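Local coordinates for protein serine-tRNA ligase (Naegleria fowleri, PDB 6BLJ) that probably joins serine to its cognate tRNA through a seryl-adenylate intermediate, and is captured here with AMP in the active site, at residues 249-252 and 253-256; 286-289 and 290-294; 272-275 and 276-280; 413-416 and 417-421. All coordinates share one frame; numbering follows the deposited sequence.

Interaction 1: 249-252 and 253-256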
loop_
_atom_site.group_PDB
_atom_site.type_symbol
_atom_site.label_atom_id
_atom_site.label_comp_id
_atom_site.label_asym_id
_atom_site.label_seq_id
_atom_site.Cartn_x
_atom_site.Cartn_y
_atom_site.Cartn_z
ATOM N N PHE A 249 5.819 0.237 -17.685
ATOM C CA PHE A 249 5.504 1.313 -16.740
ATOM C C PHE A 249 4.307 2.107 -17.227
ATOM O O PHE A 249 4.220 2.410 -18.415
ATOM C CB PHE A 249 6.569 2.435 -16.677
ATOM C CG PHE A 249 7.931 2.032 -16.315
ATOM C CD1 PHE A 249 8.171 0.966 -15.487
ATOM C CD2 PHE A 249 9.000 2.786 -16.787
ATOM C CE1 PHE A 249 9.467 0.640 -15.143
ATOM C CE2 PHE A 249 10.285 2.468 -16.452
ATOM C CZ PHE A 249 10.526 1.387 -15.633
ATOM N N MET A 250 3.499 2.614 -16.299
ATOM C CA MET A 250 2.520 3.639 -16.652
ATOM C C MET A 250 2.502 4.707 -15.569
ATOM O O MET A 250 2.635 4.388 -14.384
ATOM C CB MET A 250 1.120 3.038 -16.822
ATOM C CG MET A 250 0.942 2.233 -18.090
ATOM S SD MET A 250 -0.720 1.541 -18.189
ATOM C CE MET A 250 -1.725 3.012 -18.448
ATOM N N THR A 251 2.328 5.966 -15.956
ATOM C CA THR A 251 2.155 6.978 -14.927
ATOM C C THR A 251 0.853 6.707 -14.179
ATOM O O THR A 251 -0.077 6.080 -14.703
ATOM C CB THR A 251 2.126 8.396 -15.515
ATOM O OG1 THR A 251 0.891 8.603 -16.201
ATOM C CG2 THR A 251 3.279 8.597 -16.507
ATOM N N LYS A 252 0.799 7.164 -12.927
ATOM C CA LYS A 252 -0.373 6.891 -12.109
ATOM C C LYS A 252 -1.626 7.530 -12.699
ATOM O O LYS A 252 -2.696 6.911 -12.708
ATOM C CB LYS A 252 -0.116 7.349 -10.668
ATOM C CG LYS A 252 1.010 6.529 -10.013
ATOM C CD LYS A 252 0.875 6.388 -8.500
ATOM C CE LYS A 252 1.861 5.345 -7.976
ATOM N NZ LYS A 252 1.953 5.321 -6.491
ATOM N N GLU A 253 -1.512 8.745 -13.236
ATOM C CA GLU A 253 -2.710 9.343 -13.800
ATOM C C GLU A 253 -3.188 8.577 -15.027
ATOM O O GLU A 253 -4.400 8.509 -15.262
ATOM C CB GLU A 253 -2.480 10.823 -14.104
ATOM C CG GLU A 253 -2.393 11.699 -12.837
ATOM C CD GLU A 253 -3.556 11.484 -11.862
ATOM O OE1 GLU A 253 -4.733 11.504 -12.289
ATOM O OE2 GLU A 253 -3.292 11.280 -10.659
ATOM N N GLN A 254 -2.278 7.964 -15.786
ATOM C CA GLN A 254 -2.704 7.139 -16.912
ATOM C C GLN A 254 -3.333 5.842 -16.419
ATOM O O GLN A 254 -4.378 5.414 -16.925
ATOM C CB GLN A 254 -1.488 6.866 -17.810
ATOM C CG GLN A 254 -0.959 8.120 -18.510
ATOM C CD GLN A 254 -1.779 8.492 -19.721
ATOM O OE1 GLN A 254 -1.976 7.661 -20.607
ATOM N NE2 GLN A 254 -2.238 9.741 -19.786
ATOM N N MET A 255 -2.706 5.196 -15.432
ATOM C CA MET A 255 -3.259 3.948 -14.910
ATOM C C MET A 255 -4.651 4.164 -14.312
ATOM O O MET A 255 -5.530 3.301 -14.433
ATOM C CB MET A 255 -2.306 3.346 -13.872
ATOM C CG MET A 255 -2.754 1.984 -13.300
ATOM S SD MET A 255 -2.797 0.699 -14.577
ATOM C CE MET A 255 -1.061 0.220 -14.614
ATOM N N LYS A 256 -4.885 5.320 -13.681
ATOM C CA LYS A 256 -6.206 5.570 -13.105
ATOM C C LYS A 256 -7.311 5.614 -14.160
ATOM O O LYS A 256 -8.484 5.407 -13.824
ATOM C CB LYS A 256 -6.186 6.877 -12.302
ATOM C CG LYS A 256 -5.674 6.680 -10.880
ATOM C CD LYS A 256 -5.124 7.951 -10.254
ATOM C CE LYS A 256 -6.212 8.947 -9.915
ATOM N NZ LYS A 256 -5.643 10.179 -9.273
#
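T251 and M255 are joined by the first helical backbone bond of this strand-to-helix junction: M255 N donates to T251 O over 2.9 Å at an almost straight 166°, and one residue on K256 N donates to K252 O, also over 2.9 Å. The side chain of T251 closes the start of the helix. Its OG1 occupies the position between the backbone N and the carbonyl carbon (chi1 73°), and from there it accepts the amide hydrogen of Q254, with OG1 and Q254 N 3.3 Å apart. This is a classic threonine N-cap, in which a hydroxyl satisfies an amide of the first helical turn that has no earlier carbonyl to bond. The Q254 side chain runs alongside that of T251, pointing the same way and setting its CG against OG1; its amide end turns to the second subunit, where OE1 accepts from Q208 NE2 and V209 packs on both Q254 and M250. The sulfur-bearing chains meet on another side of the turn. M250 bends at its last torsion (chi3 69°), which brings CE against the first turn, 3.9 Å from Q254 CB. M255 crosses M250 at about a right angle and brings its own CE to 3.8 Å from M250 SD. Both methionines are buried under helix 285-290, A290 lying on M250 and Q286 on M255. K252, by contrast, runs out extended along Y279 and ends in a weak hydrogen bond from NZ to T270 OG1.

Interaction 2: 286-289 and 290-294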
loop_
_atom_site.group_PDB
_atom_site.type_symbol
_atom_site.label_atom_id
_atom_site.label_comp_id
_atom_site.label_asym_id
_atom_site.label_seq_id
_atom_site.Cartn_x
_atom_site.Cartn_y
_atom_site.Cartn_z
ATOM N N GLN A 286 -3.672 -2.702 -20.166
ATOM C CA GLN A 286 -3.666 -1.376 -19.550
ATOM C C GLN A 286 -2.978 -0.326 -20.423
ATOM O O GLN A 286 -3.591 0.725 -20.682
ATOM C CB GLN A 286 -3.062 -1.474 -18.138
ATOM C CG GLN A 286 -4.022 -2.169 -17.134
ATOM C CD GLN A 286 -3.313 -2.698 -15.878
ATOM O OE1 GLN A 286 -2.086 -2.849 -15.848
ATOM N NE2 GLN A 286 -4.087 -2.962 -14.836
ATOM N N PRO A 287 -1.730 -0.509 -20.887
ATOM C CA PRO A 287 -1.149 0.514 -21.775
ATOM C C PRO A 287 -1.790 0.557 -23.155
ATOM O O PRO A 287 -1.849 1.633 -23.769
ATOM C CB PRO A 287 0.337 0.115 -21.861
ATOM C CG PRO A 287 0.357 -1.372 -21.556
ATOM C CD PRO A 287 -0.730 -1.532 -20.504
ATOM N N ILE A 288 -2.274 -0.571 -23.673
ATOM C CA ILE A 288 -2.898 -0.535 -24.992
ATOM C C ILE A 288 -4.211 0.246 -24.940
ATOM O O ILE A 288 -4.571 0.944 -25.897
ATOM C CB ILE A 288 -3.092 -1.963 -25.539
ATOM C CG1 ILE A 288 -1.725 -2.631 -25.787
ATOM C CG2 ILE A 288 -3.894 -1.939 -26.844
ATOM C CD1 ILE A 288 -1.835 -4.111 -26.105
ATOM N N ALA A 289 -4.959 0.121 -23.840
ATOM C CA ALA A 289 -6.132 0.968 -23.647
ATOM C C ALA A 289 -5.741 2.440 -23.592
ATOM O O ALA A 289 -6.320 3.272 -24.296
ATOM C CB ALA A 289 -6.879 0.562 -22.370
ATOM N N ALA A 290 -4.741 2.780 -22.771
ATOM C CA ALA A 290 -4.344 4.181 -22.633
ATOM C C ALA A 290 -3.818 4.742 -23.953
ATOM O O ALA A 290 -3.953 5.941 -24.214
ATOM C CB ALA A 290 -3.291 4.326 -21.527
ATOM N N PHE A 291 -3.259 3.875 -24.804
ATOM C CA PHE A 291 -2.809 4.247 -26.145
ATOM C C PHE A 291 -3.908 4.946 -26.937
ATOM O O PHE A 291 -3.616 5.767 -27.816
ATOM C CB PHE A 291 -2.339 2.967 -26.866
ATOM C CG PHE A 291 -1.769 3.174 -28.259
ATOM C CD1 PHE A 291 -0.398 3.248 -28.458
ATOM C CD2 PHE A 291 -2.599 3.203 -29.374
ATOM C CE1 PHE A 291 0.138 3.409 -29.749
ATOM C CE2 PHE A 291 -2.076 3.360 -30.651
ATOM C CZ PHE A 291 -0.709 3.461 -30.843
ATOM N N HIS A 292 -5.171 4.658 -26.632
ATOM C CA HIS A 292 -6.291 5.211 -27.385
ATOM C C HIS A 292 -6.891 6.457 -26.753
ATOM O O HIS A 292 -7.895 6.968 -27.261
ATOM C CB HIS A 292 -7.367 4.139 -27.581
ATOM C CG HIS A 292 -6.908 3.019 -28.462
ATOM N ND1 HIS A 292 -6.257 1.906 -27.972
ATOM C CD2 HIS A 292 -6.919 2.885 -29.810
ATOM C CE1 HIS A 292 -5.926 1.112 -28.977
ATOM N NE2 HIS A 292 -6.318 1.682 -30.102
ATOM N N LEU A 293 -6.280 6.973 -25.685
ATOM C CA LEU A 293 -6.787 8.156 -25.000
ATOM C C LEU A 293 -7.143 9.263 -25.981
ATOM O O LEU A 293 -6.317 9.677 -26.805
ATOM C CB LEU A 293 -5.743 8.669 -24.006
ATOM C CG LEU A 293 -6.112 9.960 -23.264
ATOM C CD1 LEU A 293 -7.277 9.742 -22.314
ATOM C CD2 LEU A 293 -4.904 10.522 -22.515
ATOM N N GLU A 294 -8.390 9.730 -25.888
ATOM C CA GLU A 294 -8.863 10.927 -26.593
ATOM C C GLU A 294 -8.751 10.811 -28.110
ATOM O O GLU A 294 -8.607 11.812 -28.809
ATOM C CB GLU A 294 -8.130 12.175 -26.091
ATOM C CG GLU A 294 -8.691 12.676 -24.753
ATOM C CD GLU A 294 -7.683 13.447 -23.919
ATOM O OE1 GLU A 294 -6.638 13.843 -24.472
ATOM O OE2 GLU A 294 -7.926 13.644 -22.706
#
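I288 and H292 make a side-chain hydrogen bond at this helix end: H292 ND1 donates to I288 O over 2.8 Å, the carbonyl oxygen lying a little out of the imidazole plane. The inner part is compact. A290 N donates to Q286 O (3.1 Å), F291 N to P287 O (2.8 Å), and H292 N reaches A289 O from above the carbonyl plane at 2.9 Å. F291 presses its CB on I288 O, at 3.2 Å, and with CG anti to the backbone N (chi1 -177°) it sets CD2 of its ring over one face of the H292 ring. F339 covers I288, A289 and H292, and F216 of the second subunit meets the F291 ring edge-to-face. On the looser side, L293, partly exposed, and E294, at the surface, add almost nothing to the contact with 286-289. A type I turn from A290 to L293, closed by L293 N donating to A290 O, carries the last helical turn into the loop. A helix terminus closed by a turn and an imidazole N-H bonded to a late carbonyl is how helix 285-290 finishes here, at the subunit interface of a class II synthetase core.

Interaction 3: 272-275 and 276-280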
loop_
_atom_site.group_PDB
_atom_site.type_symbol
_atom_site.label_atom_id
_atom_site.label_comp_id
_atom_site.label_asym_id
_atom_site.label_seq_id
_atom_site.Cartn_x
_atom_site.Cartn_y
_atom_site.Cartn_z
ATOM N N THR A 272 9.599 3.910 -8.569
ATOM C CA THR A 272 10.054 5.277 -8.341
ATOM C C THR A 272 11.519 5.453 -8.735
ATOM O O THR A 272 12.288 4.494 -8.803
ATOM C CB THR A 272 9.898 5.683 -6.871
ATOM O OG1 THR A 272 10.781 4.879 -6.085
ATOM C CG2 THR A 272 8.461 5.457 -6.391
ATOM N N GLY A 273 11.901 6.709 -8.958
ATOM C CA GLY A 273 13.291 7.063 -9.153
ATOM C C GLY A 273 13.583 7.932 -10.367
ATOM O O GLY A 273 14.613 8.617 -10.397
ATOM N N GLU A 274 12.709 7.926 -11.378
ATOM C CA GLU A 274 12.891 8.790 -12.546
ATOM C C GLU A 274 11.558 9.416 -12.915
ATOM O O GLU A 274 10.582 8.690 -13.132
ATOM C CB GLU A 274 13.445 8.022 -13.749
ATOM C CG GLU A 274 14.146 8.922 -14.809
ATOM C CD GLU A 274 13.181 9.608 -15.776
ATOM O OE1 GLU A 274 12.037 9.135 -15.936
ATOM O OE2 GLU A 274 13.587 10.603 -16.424
ATOM N N GLY A 275 11.518 10.750 -12.991
ATOM C CA GLY A 275 10.261 11.402 -13.310
ATOM C C GLY A 275 9.171 11.086 -12.293
ATOM O O GLY A 275 9.428 10.844 -11.108
ATOM N N GLU A 276 7.932 11.062 -12.776
ATOM C CA GLU A 276 6.782 10.782 -11.921
ATOM C C GLU A 276 6.794 9.332 -11.457
ATOM O O GLU A 276 7.242 8.436 -12.179
ATOM C CB GLU A 276 5.471 11.011 -12.682
ATOM C CG GLU A 276 5.152 12.420 -13.119
ATOM C CD GLU A 276 3.930 12.439 -14.026
ATOM O OE1 GLU A 276 4.080 12.672 -15.245
ATOM O OE2 GLU A 276 2.815 12.182 -13.522
ATOM N N ASP A 277 6.258 9.098 -10.258
ATOM C CA ASP A 277 6.024 7.733 -9.803
ATOM C C ASP A 277 5.132 6.988 -10.784
ATOM O O ASP A 277 4.205 7.551 -11.367
ATOM C CB ASP A 277 5.391 7.714 -8.412
ATOM C CG ASP A 277 6.359 8.166 -7.337
ATOM O OD1 ASP A 277 7.509 8.494 -7.688
ATOM O OD2 ASP A 277 5.978 8.192 -6.151
ATOM N N LYS A 278 5.412 5.709 -10.967
ATOM C CA LYS A 278 4.697 4.937 -11.961
ATOM C C LYS A 278 4.231 3.633 -11.337
ATOM O O LYS A 278 4.594 3.301 -10.210
ATOM C CB LYS A 278 5.611 4.673 -13.157
ATOM C CG LYS A 278 6.081 5.944 -13.853
ATOM C CD LYS A 278 7.065 5.569 -14.943
ATOM C CE LYS A 278 7.897 6.750 -15.351
ATOM N NZ LYS A 278 8.836 7.157 -14.276
ATOM N N TYR A 279 3.426 2.889 -12.087
ATOM C CA TYR A 279 3.038 1.537 -11.724
ATOM C C TYR A 279 3.591 0.570 -12.762
ATOM O O TYR A 279 3.556 0.866 -13.954
ATOM C CB TYR A 279 1.511 1.334 -11.679
ATOM C CG TYR A 279 0.746 2.030 -10.573
ATOM C CD1 TYR A 279 0.885 1.632 -9.251
ATOM C CD2 TYR A 279 -0.194 3.015 -10.865
ATOM C CE1 TYR A 279 0.156 2.240 -8.237
ATOM C CE2 TYR A 279 -0.935 3.622 -9.858
ATOM C CZ TYR A 279 -0.751 3.235 -8.553
ATOM O OH TYR A 279 -1.471 3.848 -7.557
ATOM N N LEU A 280 4.034 -0.610 -12.320
ATOM C CA LEU A 280 4.278 -1.696 -13.263
ATOM C C LEU A 280 2.934 -2.224 -13.756
ATOM O O LEU A 280 1.980 -2.358 -12.983
ATOM C CB LEU A 280 5.063 -2.830 -12.601
ATOM C CG LEU A 280 6.506 -2.531 -12.173
ATOM C CD1 LEU A 280 7.109 -3.704 -11.421
ATOM C CD2 LEU A 280 7.371 -2.185 -13.393
HETATM O O HOH W 1 9.413 8.488 -9.767
HETATM O O HOH W 2 10.975 6.546 -16.088
#
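T272 and D277 stand side by side and point the same way, the methyl CG2 of T272 resting 3.4 Å from D277 OD1. Methyl meets carboxylate; the T272 hydroxyl turns from it, held between the backbone N and the carbonyl carbon (chi1 66°). The second pair is charged and meets at a slant. K278 bends only at its last torsion (chi4 69°), which curls the ammonium back over the loop, where NZ donates to E276 O in the carbonyl plane over 2.9 Å and comes within 2.6 Å of E274 O. E274 OE1 stays 4.1 Å from NZ, too far for a salt bridge, but water 2 spans the gap, donating to OE1 and accepting from NZ. Water 1 bridges the two arms of the loop, accepting from G273 N and lying 2.7 Å from G275 O and 2.8 Å from D277 OD1. Both glycines adopt positive phi, which suits residues without a side chain. The whole forms the connection of a beta hairpin. Strand 278-280 is the middle of a three-stranded antiparallel sheet, flanked by 270-272 and 249-251, with Y279 packed on helix 252-256, and T272 extends the sheet antiparallel to a strand of the second subunit.

Interaction 4: 413-416 and 417-421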
loop_
_atom_site.group_PDB
_atom_site.type_symbol
_atom_site.label_atom_id
_atom_site.label_comp_id
_atom_site.label_asym_id
_atom_site.label_seq_id
_atom_site.Cartn_x
_atom_site.Cartn_y
_atom_site.Cartn_z
ATOM N N CYS A 413 -16.204 -5.183 -22.535
ATOM C CA CYS A 413 -16.417 -4.053 -21.635
ATOM C C CYS A 413 -17.286 -2.962 -22.245
ATOM O O CYS A 413 -17.425 -1.894 -21.640
ATOM C CB CYS A 413 -15.079 -3.466 -21.203
ATOM S SG CYS A 413 -14.064 -4.648 -20.236
ATOM N N THR A 414 -17.902 -3.231 -23.402
ATOM C CA THR A 414 -18.620 -2.253 -24.224
ATOM C C THR A 414 -17.966 -0.880 -24.106
ATOM O O THR A 414 -16.769 -0.763 -24.394
ATOM C CB THR A 414 -20.131 -2.241 -23.909
ATOM O OG1 THR A 414 -20.404 -1.797 -22.576
ATOM C CG2 THR A 414 -20.710 -3.643 -24.106
ATOM N N ASP A 415 -18.694 0.163 -23.677
ATOM C CA ASP A 415 -18.104 1.502 -23.668
ATOM C C ASP A 415 -17.756 1.995 -22.263
ATOM O O ASP A 415 -17.570 3.200 -22.065
ATOM C CB ASP A 415 -18.994 2.509 -24.410
ATOM C CG ASP A 415 -20.335 2.766 -23.739
ATOM O OD1 ASP A 415 -20.561 2.351 -22.577
ATOM O OD2 ASP A 415 -21.186 3.393 -24.415
ATOM N N TYR A 416 -17.640 1.086 -21.290
ATOM C CA TYR A 416 -17.327 1.509 -19.928
ATOM C C TYR A 416 -15.985 2.233 -19.865
ATOM O O TYR A 416 -15.880 3.311 -19.267
ATOM C CB TYR A 416 -17.332 0.299 -18.991
ATOM C CG TYR A 416 -17.062 0.617 -17.535
ATOM C CD1 TYR A 416 -15.759 0.724 -17.077
ATOM C CD2 TYR A 416 -18.099 0.771 -16.612
ATOM C CE1 TYR A 416 -15.481 0.998 -15.760
ATOM C CE2 TYR A 416 -17.824 1.038 -15.271
ATOM C CZ TYR A 416 -16.500 1.151 -14.865
ATOM O OH TYR A 416 -16.157 1.425 -13.566
ATOM N N GLN A 417 -14.939 1.651 -20.467
ATOM C CA GLN A 417 -13.613 2.269 -20.421
ATOM C C GLN A 417 -13.423 3.320 -21.504
ATOM O O GLN A 417 -12.690 4.293 -21.288
ATOM C CB GLN A 417 -12.506 1.211 -20.543
ATOM C CG GLN A 417 -11.288 1.481 -19.626
ATOM C CD GLN A 417 -11.643 1.376 -18.136
ATOM O OE1 GLN A 417 -12.221 0.382 -17.700
ATOM N NE2 GLN A 417 -11.293 2.404 -17.355
ATOM N N THR A 418 -14.018 3.122 -22.686
ATOM C CA THR A 418 -13.876 4.123 -23.738
ATOM C C THR A 418 -14.485 5.452 -23.314
ATOM O O THR A 418 -14.037 6.510 -23.775
ATOM C CB THR A 418 -14.524 3.653 -25.044
ATOM O OG1 THR A 418 -15.907 3.391 -24.818
ATOM C CG2 THR A 418 -13.849 2.387 -25.578
ATOM N N ARG A 419 -15.527 5.422 -22.473
ATOM C CA ARG A 419 -16.045 6.663 -21.888
ATOM C C ARG A 419 -14.987 7.366 -21.048
ATOM O O ARG A 419 -14.770 8.575 -21.174
ATOM C CB ARG A 419 -17.274 6.372 -21.029
ATOM C CG ARG A 419 -18.556 6.265 -21.813
ATOM C CD ARG A 419 -19.732 5.888 -20.925
ATOM N NE ARG A 419 -20.832 5.407 -21.750
ATOM C CZ ARG A 419 -21.722 6.208 -22.334
ATOM N NH1 ARG A 419 -21.649 7.525 -22.167
ATOM N NH2 ARG A 419 -22.688 5.692 -23.079
ATOM N N ARG A 420 -14.319 6.617 -20.174
ATOM C CA ARG A 420 -13.339 7.218 -19.282
ATOM C C ARG A 420 -12.097 7.678 -20.037
ATOM O O ARG A 420 -11.424 8.620 -19.603
ATOM C CB ARG A 420 -12.994 6.216 -18.177
ATOM C CG ARG A 420 -14.186 5.941 -17.266
ATOM C CD ARG A 420 -14.055 4.628 -16.486
ATOM N NE ARG A 420 -15.012 4.574 -15.377
ATOM C CZ ARG A 420 -16.316 4.333 -15.507
ATOM N NH1 ARG A 420 -16.849 4.102 -16.703
ATOM N NH2 ARG A 420 -17.096 4.309 -14.434
ATOM N N LEU A 421 -11.792 7.043 -21.168
ATOM C CA LEU A 421 -10.645 7.377 -21.999
ATOM C C LEU A 421 -11.006 8.295 -23.162
ATOM O O LEU A 421 -10.115 8.698 -23.917
ATOM C CB LEU A 421 -9.999 6.091 -22.533
ATOM C CG LEU A 421 -9.247 5.201 -21.533
ATOM C CD1 LEU A 421 -9.066 3.801 -22.094
ATOM C CD2 LEU A 421 -7.898 5.826 -21.242
HETATM O O HOH W 3 -14.718 -0.004 -22.657
#
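Y416 and R420 supply the cation-pi contact: the guanidinium of R420 lies flat over one face of the tyrosine ring, planes 10° apart, with CZ 3.5 Å from the ring centroid. Y416 reaches this place because its CG is anti to the backbone N (chi1 -178°), laying the ring beside the following helical turn. Hydrogen bonding holds the same guanidinium from its edge, R420 NH1 donating to Y416 O over 2.9 Å, while NH2 adds a weak bond to L148 O. At the ring's own edge sits Q417 OE1, while NE2 of the same amide is bonded to K257 O. The salt bridge of D415 and R419 comes next: NE donates to D415 OD1 at 3.2 Å, meeting it from above the carboxylate plane, and NH2 makes a weak bond to OD2 over 3.1 Å, the two flat groups being nearly perpendicular. Backbone and solvent bonds complete the set: R419 N donates to D415 O (3.0 Å), and water 3 links T414 O to Q417 N. A type II' turn from C413 to Y416 thus passes into a short, weakly bonded helix, its start tied by i to i+4 side-chain pairs, directly after strand 404-412 of the largely antiparallel sheet of the class II core, a strand that carries AMP-pocket residues.

How the interactions relate
Four local contacts show how chemistry follows position. Interaction 2 is buried, and backbone bonds dominate it; interaction 3 is a surface loop in which water and charge do the work; interactions 1 and 4 lie between, one pairing a capped helix with methionines, the other joining arginines to a carboxylate and a ring. Interactions 1 and 3 share a sheet, M250 O probably accepting from Y279 N at 2.9 Å. M250 also packs on P287 and A290, coupling interaction 1 to interaction 2, which in turn meets interaction 4 through a probable bond from E294 N to L421 O. The first three border the second subunit; 413-421 touches no other chain.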